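Local coordinates for protein P450 epoxidase (Sorangium cellulosum, PDB 1Q5D) that binds a haem group and belongs to the cytochrome P450 family of haem-thiolate proteins, with the mainly helical fold of that family, at residues D292-F297 / D344-R349; M389-T394 / E407-I412; F172-S177 / V202-A207; A124-T129 / R372-I377. All coordinates share one frame; numbering follows the deposited sequence.

Contact 1: D292-F297 / D344-R349; sequences DEVLRF and DVFDVR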
loop_
_atom_site.group_PDB
_atom_site.type_symbol
_atom_site.label_atom_id
_atom_site.label_comp_id
_atom_site.label_asym_id
_atom_site.label_seq_id
_atom_site.Cartn_x
_atom_site.Cartn_y
_atom_site.Cartn_z
ATOM N N ASP A 292 -6.999 1.960 11.620
ATOM C CA ASP A 292 -7.274 0.620 11.112
ATOM C C ASP A 292 -8.692 0.552 10.535
ATOM O O ASP A 292 -8.941 -0.109 9.510
ATOM C CB ASP A 292 -7.080 -0.440 12.202
ATOM C CG ASP A 292 -5.628 -0.590 12.620
ATOM O OD1 ASP A 292 -4.728 -0.295 11.802
ATOM O OD2 ASP A 292 -5.282 -1.003 13.748
ATOM N N GLU A 293 -9.615 1.224 11.198
ATOM C CA GLU A 293 -10.992 1.290 10.716
ATOM C C GLU A 293 -11.096 2.100 9.409
ATOM O O GLU A 293 -11.990 1.874 8.614
ATOM C CB GLU A 293 -11.920 1.854 11.802
ATOM C CG GLU A 293 -13.320 2.233 11.331
ATOM C CD GLU A 293 -14.193 1.043 10.999
ATOM O OE1 GLU A 293 -15.436 1.204 10.978
ATOM O OE2 GLU A 293 -13.661 -0.053 10.774
ATOM N N VAL A 294 -10.187 3.047 9.191
ATOM C CA VAL A 294 -10.197 3.787 7.928
ATOM C C VAL A 294 -10.017 2.798 6.778
ATOM O O VAL A 294 -10.758 2.843 5.786
ATOM C CB VAL A 294 -9.092 4.861 7.864
ATOM C CG1 VAL A 294 -8.888 5.355 6.406
ATOM C CG2 VAL A 294 -9.420 6.023 8.759
ATOM N N LEU A 295 -9.055 1.883 6.927
ATOM C CA LEU A 295 -8.759 0.895 5.889
ATOM C C LEU A 295 -9.789 -0.209 5.801
ATOM O O LEU A 295 -9.948 -0.829 4.749
ATOM C CB LEU A 295 -7.373 0.278 6.076
ATOM C CG LEU A 295 -6.203 1.240 5.855
ATOM C CD1 LEU A 295 -4.893 0.548 6.067
ATOM C CD2 LEU A 295 -6.250 1.877 4.460
ATOM N N ARG A 296 -10.481 -0.459 6.908
ATOM C CA ARG A 296 -11.549 -1.453 6.931
ATOM C C ARG A 296 -12.798 -0.876 6.234
ATOM O O ARG A 296 -13.397 -1.514 5.352
ATOM C CB ARG A 296 -11.836 -1.853 8.402
ATOM C CG ARG A 296 -12.637 -3.149 8.588
ATOM C CD ARG A 296 -14.140 -3.034 8.214
ATOM N NE ARG A 296 -14.818 -1.850 8.753
ATOM C CZ ARG A 296 -16.045 -1.455 8.386
ATOM N NH1 ARG A 296 -16.711 -2.134 7.464
ATOM N NH2 ARG A 296 -16.614 -0.387 8.931
ATOM N N PHE A 297 -13.176 0.339 6.620
ATOM C CA PHE A 297 -14.413 0.956 6.160
ATOM C C PHE A 297 -14.260 1.486 4.734
ATOM O O PHE A 297 -15.185 1.369 3.912
ATOM C CB PHE A 297 -14.789 2.126 7.075
ATOM C CG PHE A 297 -15.890 3.006 6.532
ATOM C CD1 PHE A 297 -17.184 2.525 6.412
ATOM C CD2 PHE A 297 -15.640 4.324 6.182
ATOM C CE1 PHE A 297 -18.200 3.326 5.921
ATOM C CE2 PHE A 297 -16.655 5.133 5.697
ATOM C CZ PHE A 297 -17.938 4.641 5.568
ATOM N N ASP A 344 -21.415 -0.711 6.960
ATOM C CA ASP A 344 -21.382 0.541 6.205
ATOM C C ASP A 344 -21.338 1.754 7.118
ATOM O O ASP A 344 -21.625 2.872 6.714
ATOM C CB ASP A 344 -22.543 0.616 5.206
ATOM C CG ASP A 344 -22.682 -0.662 4.388
ATOM O OD1 ASP A 344 -21.648 -1.237 3.985
ATOM O OD2 ASP A 344 -23.790 -1.180 4.111
ATOM N N VAL A 345 -20.938 1.521 8.358
ATOM C CA VAL A 345 -20.761 2.594 9.320
ATOM C C VAL A 345 -19.280 2.669 9.707
ATOM O O VAL A 345 -18.674 1.662 10.064
ATOM C CB VAL A 345 -21.601 2.333 10.590
ATOM C CG1 VAL A 345 -21.300 3.362 11.658
ATOM C CG2 VAL A 345 -23.122 2.310 10.251
ATOM N N PHE A 346 -18.717 3.866 9.624
ATOM C CA PHE A 346 -17.361 4.141 10.086
ATOM C C PHE A 346 -17.386 4.225 11.611
ATOM O O PHE A 346 -17.874 5.203 12.187
ATOM C CB PHE A 346 -16.873 5.455 9.470
ATOM C CG PHE A 346 -15.464 5.856 9.863
ATOM C CD1 PHE A 346 -14.383 5.023 9.614
ATOM C CD2 PHE A 346 -15.228 7.087 10.452
ATOM C CE1 PHE A 346 -13.091 5.403 9.962
ATOM C CE2 PHE A 346 -13.941 7.477 10.807
ATOM C CZ PHE A 346 -12.873 6.640 10.559
ATOM N N ASP A 347 -16.863 3.192 12.262
ATOM C CA ASP A 347 -16.956 3.086 13.720
ATOM C C ASP A 347 -15.583 2.893 14.343
ATOM O O ASP A 347 -15.075 1.795 14.379
ATOM C CB ASP A 347 -17.872 1.921 14.096
ATOM C CG ASP A 347 -18.044 1.767 15.595
ATOM O OD1 ASP A 347 -17.557 2.629 16.368
ATOM O OD2 ASP A 347 -18.645 0.795 16.082
ATOM N N VAL A 348 -14.992 3.973 14.835
ATOM C CA VAL A 348 -13.629 3.933 15.356
ATOM C C VAL A 348 -13.493 3.177 16.690
ATOM O O VAL A 348 -12.392 3.025 17.208
ATOM C CB VAL A 348 -13.052 5.355 15.486
ATOM C CG1 VAL A 348 -13.028 6.042 14.125
ATOM C CG2 VAL A 348 -13.848 6.183 16.496
ATOM N N ARG A 349 -14.615 2.691 17.218
ATOM C CA ARG A 349 -14.629 1.853 18.415
ATOM C C ARG A 349 -14.774 0.365 18.085
ATOM O O ARG A 349 -14.605 -0.489 18.956
ATOM C CB ARG A 349 -15.785 2.259 19.332
ATOM C CG ARG A 349 -15.631 3.589 20.019
ATOM C CD ARG A 349 -16.872 3.980 20.835
ATOM N NE ARG A 349 -16.618 5.063 21.780
ATOM C CZ ARG A 349 -15.823 4.964 22.843
ATOM N NH1 ARG A 349 -15.193 3.826 23.107
ATOM N NH2 ARG A 349 -15.651 6.009 23.646
#
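CB of Phe346 lies over one face of the Phe297 ring, 3.8 Å from its centroid, in a CH-pi contact, while Asp344 O stands at that ring's edge, 3.5 Å from Phe297 CE1. The two phenylalanine rings meet obliquely, neither stacked nor edge-to-face. The edge of the Phe346 ring faces the helix backbone, with CE1 3.8 Å from Val294 N. Val294 runs beside Phe346 and points the same way, offering its CG2 methyl, and the methylene CG of Glu293 comes in obliquely, 3.4 Å from Phe346 CD1. Flat rings, the Val294 methyl and the Glu293 methylene thus pack helix 292-297 against the loop.

Arg296 grips the Glu293 carboxylate side-on, both bonds lying in the guanidinium plane. NE gives a hydrogen bond to Glu293 OE2 at 2.9 Å and Arg296 NH2 one to Glu293 OE1 at 2.8 Å, each on the syn side but tilted over 30° out of the carboxylate plane. A bend in the Glu293 chain at chi2 (71°) turns the carboxylate toward the arginine and leaves the anti side of OE1 for the loop. There Asp347 N donates at 2.8 Å to Glu293 OE1, almost straight at 174°.

Glu293 and Arg296 belong to the ExxR motif of the P450 K helix; Arg350, salt-bridged to Glu293, completes the E-R-R triad near the meander. Arg296 also donates to the carbonyls of Leu334 and Pro343. The buried carboxylate's charge is probably balanced by the two arginines, consistent with a polar joint fixing loop to helix.

Contact 2: M389-T394 / E407-I412; sequences MKLKET and ESLNVI
Met389 lays its CG against CB of Val411 at 3.9 Å, with SD passing near Val411 CG2. CG stands anti to the backbone N (chi1 -178°), which carries the flexible chain inward; both side chains also touch Leu271 of helix 257-272, and such unbranched and branched apolar groups suit this buried side. Nearby, Leu391 CD2 meets Leu409 CD1 at 3.8 Å, the two leucines crossing at about a right angle.

Between these contacts the backbones pair antiparallel. Lys390 and Ile412 form a hydrogen-bonded pair, Lys390 N reaching Ile412 O at 3.1 Å and Ile412 N returning to Lys390 O at 2.9 Å. Leu391 and Val411 are a non-hydrogen-bonded pair whose side chains diverge. Lys392 N then bonds to Asn410 O, 2.9 Å away.

On the more exposed side, Lys392 uses its methylenes, CG lying 3.7 Å from Ile412 CD1, while its extended chain carries the amine away from the strand, as befits a surface lysine. Farther along, a water bridges Glu393 and Asn410: it donates to Glu393 OE2 at 2.7 Å and accepts from Asn410 N, satisfying an N-H where direct pairing has stopped.

Glu407 and Ser408 both face Val396 in a classic beta bulge, and strand 143-144 also pairs with strand 406-412. This small antiparallel sheet, joining the chain's C-terminal part to strand 143-144 just before helix 146-150, is typical of the P450 fold.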
loop_
_atom_site.group_PDB
_atom_site.type_symbol
_atom_site.label_atom_id
_atom_site.label_comp_id
_atom_site.label_asym_id
_atom_site.label_seq_id
_atom_site.Cartn_x
_atom_site.Cartn_y
_atom_site.Cartn_z
ATOM N N MET A 389 -10.341 22.193 11.561
ATOM C CA MET A 389 -10.162 21.945 10.126
ATOM C C MET A 389 -11.455 21.488 9.447
ATOM O O MET A 389 -12.187 20.669 9.992
ATOM C CB MET A 389 -9.070 20.892 9.907
ATOM C CG MET A 389 -8.759 20.571 8.450
ATOM S SD MET A 389 -7.550 19.202 8.293
ATOM C CE MET A 389 -6.805 19.244 9.909
ATOM N N LYS A 390 -11.728 22.016 8.255
ATOM C CA LYS A 390 -12.926 21.649 7.505
ATOM C C LYS A 390 -12.596 21.388 6.047
ATOM O O LYS A 390 -11.696 22.010 5.492
ATOM C CB LYS A 390 -13.965 22.776 7.558
ATOM C CG LYS A 390 -14.688 22.935 8.887
ATOM C CD LYS A 390 -16.136 23.399 8.686
ATOM C CE LYS A 390 -16.225 24.699 7.883
ATOM N NZ LYS A 390 -17.597 25.308 7.971
ATOM N N LEU A 391 -13.346 20.479 5.432
ATOM C CA LEU A 391 -13.284 20.235 3.992
ATOM C C LEU A 391 -13.698 21.472 3.195
ATOM O O LEU A 391 -14.803 21.990 3.378
ATOM C CB LEU A 391 -14.235 19.090 3.627
ATOM C CG LEU A 391 -13.694 17.876 2.880
ATOM C CD1 LEU A 391 -14.842 17.097 2.237
ATOM C CD2 LEU A 391 -12.647 18.284 1.845
ATOM N N LYS A 392 -12.831 21.940 2.299
ATOM C CA LYS A 392 -13.175 23.085 1.461
ATOM C C LYS A 392 -14.140 22.681 0.355
ATOM O O LYS A 392 -15.056 23.430 0.012
ATOM C CB LYS A 392 -11.928 23.732 0.850
ATOM C CG LYS A 392 -12.167 25.160 0.366
ATOM C CD LYS A 392 -11.186 25.554 -0.721
ATOM C CE LYS A 392 -11.264 27.049 -1.005
ATOM N NZ LYS A 392 -10.001 27.551 -1.622
ATOM N N GLU A 393 -13.924 21.490 -0.196
ATOM C CA GLU A 393 -14.750 20.982 -1.282
ATOM C C GLU A 393 -14.379 19.535 -1.584
ATOM O O GLU A 393 -13.360 19.038 -1.099
ATOM C CB GLU A 393 -14.606 21.862 -2.527
ATOM C CG GLU A 393 -13.713 21.289 -3.613
ATOM C CD GLU A 393 -12.257 21.649 -3.421
ATOM O OE1 GLU A 393 -11.932 22.856 -3.418
ATOM O OE2 GLU A 393 -11.439 20.717 -3.277
ATOM N N THR A 394 -15.213 18.868 -2.375
ATOM C CA THR A 394 -15.054 17.442 -2.653
ATOM C C THR A 394 -13.649 17.086 -3.132
ATOM O O THR A 394 -13.101 17.731 -4.033
ATOM C CB THR A 394 -16.094 16.975 -3.696
ATOM O OG1 THR A 394 -17.265 17.800 -3.611
ATOM C CG2 THR A 394 -16.619 15.593 -3.339
ATOM N N GLU A 407 -6.242 12.690 -5.577
ATOM C CA GLU A 407 -5.307 13.612 -6.189
ATOM C C GLU A 407 -5.187 14.916 -5.404
ATOM O O GLU A 407 -4.116 15.522 -5.358
ATOM C CB GLU A 407 -5.711 13.884 -7.646
ATOM C CG GLU A 407 -5.603 12.644 -8.517
ATOM C CD GLU A 407 -6.054 12.875 -9.952
ATOM O OE1 GLU A 407 -5.593 12.128 -10.828
ATOM O OE2 GLU A 407 -6.858 13.787 -10.207
ATOM N N SER A 408 -6.287 15.343 -4.797
ATOM C CA SER A 408 -6.306 16.553 -3.983
ATOM C C SER A 408 -7.366 16.446 -2.887
ATOM O O SER A 408 -8.449 15.900 -3.095
ATOM C CB SER A 408 -6.533 17.803 -4.852
ATOM O OG SER A 408 -7.798 17.761 -5.482
ATOM N N LEU A 409 -7.022 16.951 -1.706
ATOM C CA LEU A 409 -7.913 16.995 -0.563
ATOM C C LEU A 409 -7.755 18.378 0.051
ATOM O O LEU A 409 -6.891 18.608 0.902
ATOM C CB LEU A 409 -7.525 15.903 0.446
ATOM C CG LEU A 409 -8.369 15.790 1.717
ATOM C CD1 LEU A 409 -9.844 15.804 1.384
ATOM C CD2 LEU A 409 -7.999 14.531 2.528
ATOM N N ASN A 410 -8.572 19.311 -0.416
ATOM C CA ASN A 410 -8.411 20.709 -0.050
ATOM C C ASN A 410 -9.198 21.056 1.200
ATOM O O ASN A 410 -10.393 20.769 1.299
ATOM C CB ASN A 410 -8.798 21.622 -1.215
ATOM C CG ASN A 410 -7.691 21.740 -2.251
ATOM O OD1 ASN A 410 -7.815 21.234 -3.367
ATOM N ND2 ASN A 410 -6.597 22.396 -1.880
ATOM N N VAL A 411 -8.513 21.664 2.161
ATOM C CA VAL A 411 -9.125 21.989 3.435
ATOM C C VAL A 411 -8.833 23.428 3.826
ATOM O O VAL A 411 -7.953 24.080 3.250
ATOM C CB VAL A 411 -8.613 21.067 4.573
ATOM C CG1 VAL A 411 -8.870 19.606 4.249
ATOM C CG2 VAL A 411 -7.124 21.311 4.845
ATOM N N ILE A 412 -9.591 23.907 4.804
ATOM C CA ILE A 412 -9.310 25.167 5.462
ATOM C C ILE A 412 -8.943 24.833 6.894
ATOM O O ILE A 412 -9.767 24.311 7.648
ATOM C CB ILE A 412 -10.548 26.078 5.435
ATOM C CG1 ILE A 412 -10.995 26.328 3.992
ATOM C CG2 ILE A 412 -10.257 27.387 6.166
ATOM C CD1 ILE A 412 -12.499 26.460 3.830
HETATM O O HOH W 1 -10.597 18.625 -1.806
#

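Contact 3: F172-S177 / V202-A207; sequences FRRFGS and VTEGLA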
loop_
_atom_site.group_PDB
_atom_site.type_symbol
_atom_site.label_atom_id
_atom_site.label_comp_id
_atom_site.label_asym_id
_atom_site.label_seq_id
_atom_site.Cartn_x
_atom_site.Cartn_y
_atom_site.Cartn_z
ATOM N N PHE A 172 13.414 9.394 -4.919
ATOM C CA PHE A 172 12.984 8.066 -4.495
ATOM C C PHE A 172 11.466 7.895 -4.465
ATOM O O PHE A 172 10.963 6.807 -4.763
ATOM C CB PHE A 172 13.602 7.685 -3.147
ATOM C CG PHE A 172 14.963 7.078 -3.270
ATOM C CD1 PHE A 172 16.007 7.518 -2.483
ATOM C CD2 PHE A 172 15.199 6.058 -4.179
ATOM C CE1 PHE A 172 17.261 6.948 -2.606
ATOM C CE2 PHE A 172 16.448 5.481 -4.298
ATOM C CZ PHE A 172 17.480 5.934 -3.518
ATOM N N ARG A 173 10.744 8.944 -4.085
ATOM C CA ARG A 173 9.292 8.887 -4.110
ATOM C C ARG A 173 8.803 8.691 -5.537
ATOM O O ARG A 173 7.837 7.969 -5.775
ATOM C CB ARG A 173 8.667 10.166 -3.543
ATOM C CG ARG A 173 7.155 10.171 -3.680
ATOM C CD ARG A 173 6.423 11.223 -2.894
ATOM N NE ARG A 173 6.705 12.580 -3.363
ATOM C CZ ARG A 173 6.448 13.029 -4.582
ATOM N NH1 ARG A 173 5.918 12.229 -5.505
ATOM N NH2 ARG A 173 6.731 14.292 -4.886
ATOM N N ARG A 174 9.466 9.350 -6.482
ATOM C CA ARG A 174 9.095 9.244 -7.888
ATOM C C ARG A 174 9.369 7.840 -8.369
ATOM O O ARG A 174 8.554 7.248 -9.086
ATOM C CB ARG A 174 9.831 10.287 -8.744
ATOM C CG ARG A 174 9.307 11.708 -8.571
ATOM C CD ARG A 174 9.986 12.769 -9.460
ATOM N NE ARG A 174 10.453 12.216 -10.729
ATOM C CZ ARG A 174 11.732 12.124 -11.088
ATOM N NH1 ARG A 174 12.693 12.554 -10.278
ATOM N NH2 ARG A 174 12.053 11.597 -12.264
ATOM N N PHE A 175 10.513 7.293 -7.960
ATOM C CA PHE A 175 10.847 5.915 -8.249
ATOM C C PHE A 175 9.786 4.964 -7.659
ATOM O O PHE A 175 9.297 4.052 -8.331
ATOM C CB PHE A 175 12.211 5.574 -7.650
ATOM C CG PHE A 175 12.477 4.103 -7.575
ATOM C CD1 PHE A 175 12.773 3.380 -8.724
ATOM C CD2 PHE A 175 12.411 3.436 -6.358
ATOM C CE1 PHE A 175 13.004 2.032 -8.669
ATOM C CE2 PHE A 175 12.639 2.074 -6.288
ATOM C CZ PHE A 175 12.948 1.365 -7.438
ATOM N N GLY A 176 9.450 5.176 -6.391
ATOM C CA GLY A 176 8.493 4.313 -5.711
ATOM C C GLY A 176 7.151 4.308 -6.413
ATOM O O GLY A 176 6.611 3.255 -6.718
ATOM N N SER A 177 6.625 5.495 -6.682
ATOM C CA SER A 177 5.316 5.627 -7.301
ATOM C C SER A 177 5.306 5.097 -8.751
ATOM O O SER A 177 4.349 4.422 -9.172
ATOM C CB SER A 177 4.856 7.087 -7.197
ATOM O OG SER A 177 3.615 7.267 -7.830
ATOM N N VAL A 202 11.955 4.764 -13.086
ATOM C CA VAL A 202 12.427 3.471 -12.607
ATOM C C VAL A 202 13.929 3.302 -12.775
ATOM O O VAL A 202 14.627 2.884 -11.840
ATOM C CB VAL A 202 11.712 2.297 -13.295
ATOM C CG1 VAL A 202 12.427 0.972 -12.972
ATOM C CG2 VAL A 202 10.222 2.262 -12.881
ATOM N N THR A 203 14.430 3.651 -13.955
ATOM C CA THR A 203 15.866 3.618 -14.226
ATOM C C THR A 203 16.665 4.515 -13.293
ATOM O O THR A 203 17.668 4.091 -12.726
ATOM C CB THR A 203 16.125 4.069 -15.683
ATOM O OG1 THR A 203 15.443 3.177 -16.569
ATOM C CG2 THR A 203 17.585 3.902 -16.035
ATOM N N GLU A 204 16.225 5.761 -13.169
ATOM C CA GLU A 204 16.875 6.736 -12.315
ATOM C C GLU A 204 16.920 6.219 -10.871
ATOM O O GLU A 204 17.971 6.275 -10.205
ATOM C CB GLU A 204 16.130 8.066 -12.369
ATOM C CG GLU A 204 16.632 9.090 -11.359
ATOM C CD GLU A 204 15.986 10.446 -11.531
ATOM O OE1 GLU A 204 14.780 10.588 -11.205
ATOM O OE2 GLU A 204 16.685 11.373 -11.997
ATOM N N GLY A 205 15.786 5.693 -10.406
ATOM C CA GLY A 205 15.683 5.180 -9.046
ATOM C C GLY A 205 16.593 3.995 -8.753
ATOM O O GLY A 205 17.219 3.922 -7.685
ATOM N N LEU A 206 16.652 3.054 -9.687
ATOM C CA LEU A 206 17.484 1.880 -9.520
ATOM C C LEU A 206 18.957 2.270 -9.475
ATOM O O LEU A 206 19.713 1.699 -8.686
ATOM C CB LEU A 206 17.222 0.845 -10.621
ATOM C CG LEU A 206 15.903 0.069 -10.555
ATOM C CD1 LEU A 206 15.666 -0.684 -11.849
ATOM C CD2 LEU A 206 15.886 -0.891 -9.363
ATOM N N ALA A 207 19.349 3.246 -10.307
ATOM C CA ALA A 207 20.723 3.766 -10.304
ATOM C C ALA A 207 21.066 4.376 -8.950
ATOM O O ALA A 207 22.104 4.068 -8.366
ATOM C CB ALA A 207 20.906 4.817 -11.397
#
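Val202 presents its carbonyl O to the edge of the Phe175 ring, 3.7 Å from CD1, while its CG1 is a looser apolar neighbour, 4.5 Å from Phe175 CE1. Glu204 follows on the more solvent-facing side. Its extended chain brings OE1 to the guanidinium of Arg174, where it takes weak, bent hydrogen bonds from NH1 at 3.0 Å and NH2 at 3.1 Å within a salt bridge. The carboxylate and guanidinium planes stand 80° apart, and OE1 alone is shared by both nitrogens.

Gly205 is where the backbones come closest: its CA lies 3.4 Å from Phe175 CD1, and its carbonyl carbon sits over one face of the ring. Having no side chain, Gly205 lets the Phe175 ring lie directly on its backbone. Gly205 O also approaches Phe172 CE2 at 3.8 Å. Leu206 ends the walk, its CG 4.0 Å from Phe175 CE1, adding a branched apolar wall.

The axes pass 8.4 Å apart at a signed crossing angle of -123°. Helices 169-182 and 195-218 correspond to the F and G helices of P450s, the pair that lies over the distal pocket; the Phe175 side chain is about 9 Å from the bound EPB ligand.

Contact 4: A124-T129 / R372-I377; sequences AEIQRT and RLEAEI
Helices 124-129 and 372-377 run in broadly the same direction, their axes 9.8 Å apart at closest approach with a signed crossing angle of -40°. Their parent helices 123-137 and 368-385 correspond to the D and L helices of the P450 fold, two members of the conserved bundle that also includes helices 154-161 and 257-272. The backbones come nearest at Ile126 and Glu374, whose CA atoms are 6.7 Å apart, and at Gln127 and Ile377, whose CA atoms are 6.4 Å apart. That spacing leaves room for one layer of side chains.

Ile126 fills most of it, using both branches. CG2 lies 3.7 Å from Ile377 CD1, and the longer branch ends in CD1, 3.9 Å from Leu373 CD2 and 4.0 Å from Glu374 CG. With CG1 beside the backbone N (chi1 -62°), the two branches spread over successive turns of the partner helix. The isoleucines cross at about a right angle, and beta-branched residues suit this place because they are wide near the backbone and fairly rigid.

Glu374 gives the interface only its aliphatic stem. Farther out, its side chain comes within about 4 Å of the bound haem and packs on Pro154 and Ala157, so this layer of packing lies directly behind the haem pocket.

At the more open margin, Gln127 bends at chi2 (70°) toward Ile377. Its NE2 hydrogen-bonds to Thr381 OG1, on the same helix as Ile377, and to Asp131 OD1, while Gln127 OE1 rests 3.6 Å from Ile377 CG2.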
loop_
_atom_site.group_PDB
_atom_site.type_symbol
_atom_site.label_atom_id
_atom_site.label_comp_id
_atom_site.label_asym_id
_atom_site.label_seq_id
_atom_site.Cartn_x
_atom_site.Cartn_y
_atom_site.Cartn_z
ATOM N N ALA A 124 10.922 10.521 16.020
ATOM C CA ALA A 124 11.362 11.912 16.039
ATOM C C ALA A 124 11.440 12.514 14.642
ATOM O O ALA A 124 10.995 13.630 14.419
ATOM C CB ALA A 124 12.731 12.035 16.745
ATOM N N GLU A 125 12.048 11.785 13.713
ATOM C CA GLU A 125 12.232 12.296 12.351
ATOM C C GLU A 125 10.884 12.479 11.650
ATOM O O GLU A 125 10.662 13.469 10.947
ATOM C CB GLU A 125 13.153 11.367 11.538
ATOM C CG GLU A 125 13.339 11.774 10.081
ATOM C CD GLU A 125 14.114 13.074 9.910
ATOM O OE1 GLU A 125 14.336 13.487 8.749
ATOM O OE2 GLU A 125 14.488 13.705 10.932
ATOM N N ILE A 126 9.970 11.537 11.853
ATOM C CA ILE A 126 8.636 11.675 11.257
ATOM C C ILE A 126 7.920 12.920 11.789
ATOM O O ILE A 126 7.334 13.704 11.016
ATOM C CB ILE A 126 7.787 10.393 11.473
ATOM C CG1 ILE A 126 8.436 9.191 10.789
ATOM C CG2 ILE A 126 6.350 10.611 10.980
ATOM C CD1 ILE A 126 7.909 7.810 11.255
ATOM N N GLN A 127 7.966 13.127 13.108
ATOM C CA GLN A 127 7.353 14.322 13.699
ATOM C C GLN A 127 7.952 15.621 13.148
ATOM O O GLN A 127 7.234 16.552 12.835
ATOM C CB GLN A 127 7.490 14.310 15.234
ATOM C CG GLN A 127 6.734 15.441 15.925
ATOM C CD GLN A 127 5.230 15.287 15.863
ATOM O OE1 GLN A 127 4.686 14.341 16.418
ATOM N NE2 GLN A 127 4.553 16.234 15.221
ATOM N N ARG A 128 9.276 15.687 13.085
ATOM C CA ARG A 128 9.996 16.787 12.447
ATOM C C ARG A 128 9.470 17.097 11.035
ATOM O O ARG A 128 9.197 18.251 10.694
ATOM C CB ARG A 128 11.464 16.390 12.358
ATOM C CG ARG A 128 12.402 17.395 11.750
ATOM C CD ARG A 128 13.817 17.228 12.271
ATOM N NE ARG A 128 13.794 16.573 13.577
ATOM C CZ ARG A 128 14.349 15.392 13.852
ATOM N NH1 ARG A 128 14.992 14.711 12.919
ATOM N NH2 ARG A 128 14.262 14.885 15.074
ATOM N N THR A 129 9.361 16.063 10.207
ATOM C CA THR A 129 8.916 16.244 8.829
ATOM C C THR A 129 7.491 16.805 8.823
ATOM O O THR A 129 7.212 17.802 8.163
ATOM C CB THR A 129 9.005 14.908 8.083
ATOM O OG1 THR A 129 10.363 14.440 8.125
ATOM C CG2 THR A 129 8.735 15.092 6.587
ATOM N N ARG A 372 1.346 2.579 10.401
ATOM C CA ARG A 372 0.480 3.032 11.476
ATOM C C ARG A 372 1.144 4.172 12.231
ATOM O O ARG A 372 0.485 5.134 12.587
ATOM C CB ARG A 372 0.159 1.885 12.438
ATOM C CG ARG A 372 -0.900 0.888 11.926
ATOM C CD ARG A 372 -1.025 -0.379 12.813
ATOM N NE ARG A 372 -2.066 -1.319 12.372
ATOM C CZ ARG A 372 -2.031 -2.631 12.594
ATOM N NH1 ARG A 372 -0.996 -3.173 13.245
ATOM N NH2 ARG A 372 -3.017 -3.419 12.144
ATOM N N LEU A 373 2.453 4.061 12.451
ATOM C CA LEU A 373 3.204 5.123 13.143
ATOM C C LEU A 373 3.175 6.426 12.369
ATOM O O LEU A 373 2.875 7.496 12.921
ATOM C CB LEU A 373 4.650 4.705 13.413
ATOM C CG LEU A 373 5.508 5.812 14.070
ATOM C CD1 LEU A 373 4.963 6.136 15.448
ATOM C CD2 LEU A 373 6.976 5.401 14.136
ATOM N N GLU A 374 3.487 6.360 11.074
ATOM C CA GLU A 374 3.457 7.568 10.276
ATOM C C GLU A 374 2.097 8.226 10.311
ATOM O O GLU A 374 1.990 9.447 10.436
ATOM C CB GLU A 374 3.798 7.269 8.813
ATOM C CG GLU A 374 5.178 6.687 8.587
ATOM C CD GLU A 374 5.417 6.455 7.112
ATOM O OE1 GLU A 374 5.206 7.413 6.332
ATOM O OE2 GLU A 374 5.810 5.336 6.738
ATOM N N ALA A 375 1.049 7.421 10.166
ATOM C CA ALA A 375 -0.295 7.974 10.116
ATOM C C ALA A 375 -0.729 8.513 11.481
ATOM O O ALA A 375 -1.400 9.536 11.571
ATOM C CB ALA A 375 -1.289 6.934 9.591
ATOM N N GLU A 376 -0.336 7.823 12.543
ATOM C CA GLU A 376 -0.658 8.290 13.893
ATOM C C GLU A 376 -0.073 9.679 14.118
ATOM O O GLU A 376 -0.760 10.602 14.556
ATOM C CB GLU A 376 -0.085 7.311 14.910
ATOM C CG GLU A 376 -0.901 7.176 16.180
ATOM C CD GLU A 376 -0.206 6.298 17.200
ATOM O OE1 GLU A 376 0.568 5.388 16.790
ATOM O OE2 GLU A 376 -0.427 6.526 18.412
ATOM N N ILE A 377 1.194 9.830 13.785
ATOM C CA ILE A 377 1.859 11.130 13.917
ATOM C C ILE A 377 1.252 12.182 12.991
ATOM O O ILE A 377 0.952 13.288 13.417
ATOM C CB ILE A 377 3.367 10.977 13.646
ATOM C CG1 ILE A 377 4.032 10.216 14.793
ATOM C CG2 ILE A 377 4.025 12.339 13.472
ATOM C CD1 ILE A 377 5.440 9.738 14.470
#

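Overall arrangement
Helix 123-137 is the first of these segments in the chain, and its partner comes only at helix 368-385, where contact 4 closes the longest loop here. Contact 3 lies wholly within that span, joining helix 169-182 to helix 195-218 beside the ligand pocket. Contact 1 also lies within it, later in the chain, tying helix 287-297 to the loop that precedes helix 368-385. Contacts 1 and 3 follow in series on opposite sides of the chain's centre. Contacts 1 and 4 touch through a salt bridge between Asp292 and Arg372. Contact 2 comes last, pairing strands 390-391 and 406-412 in a small sheet that strand 143-144 also joins. None of the loops cross.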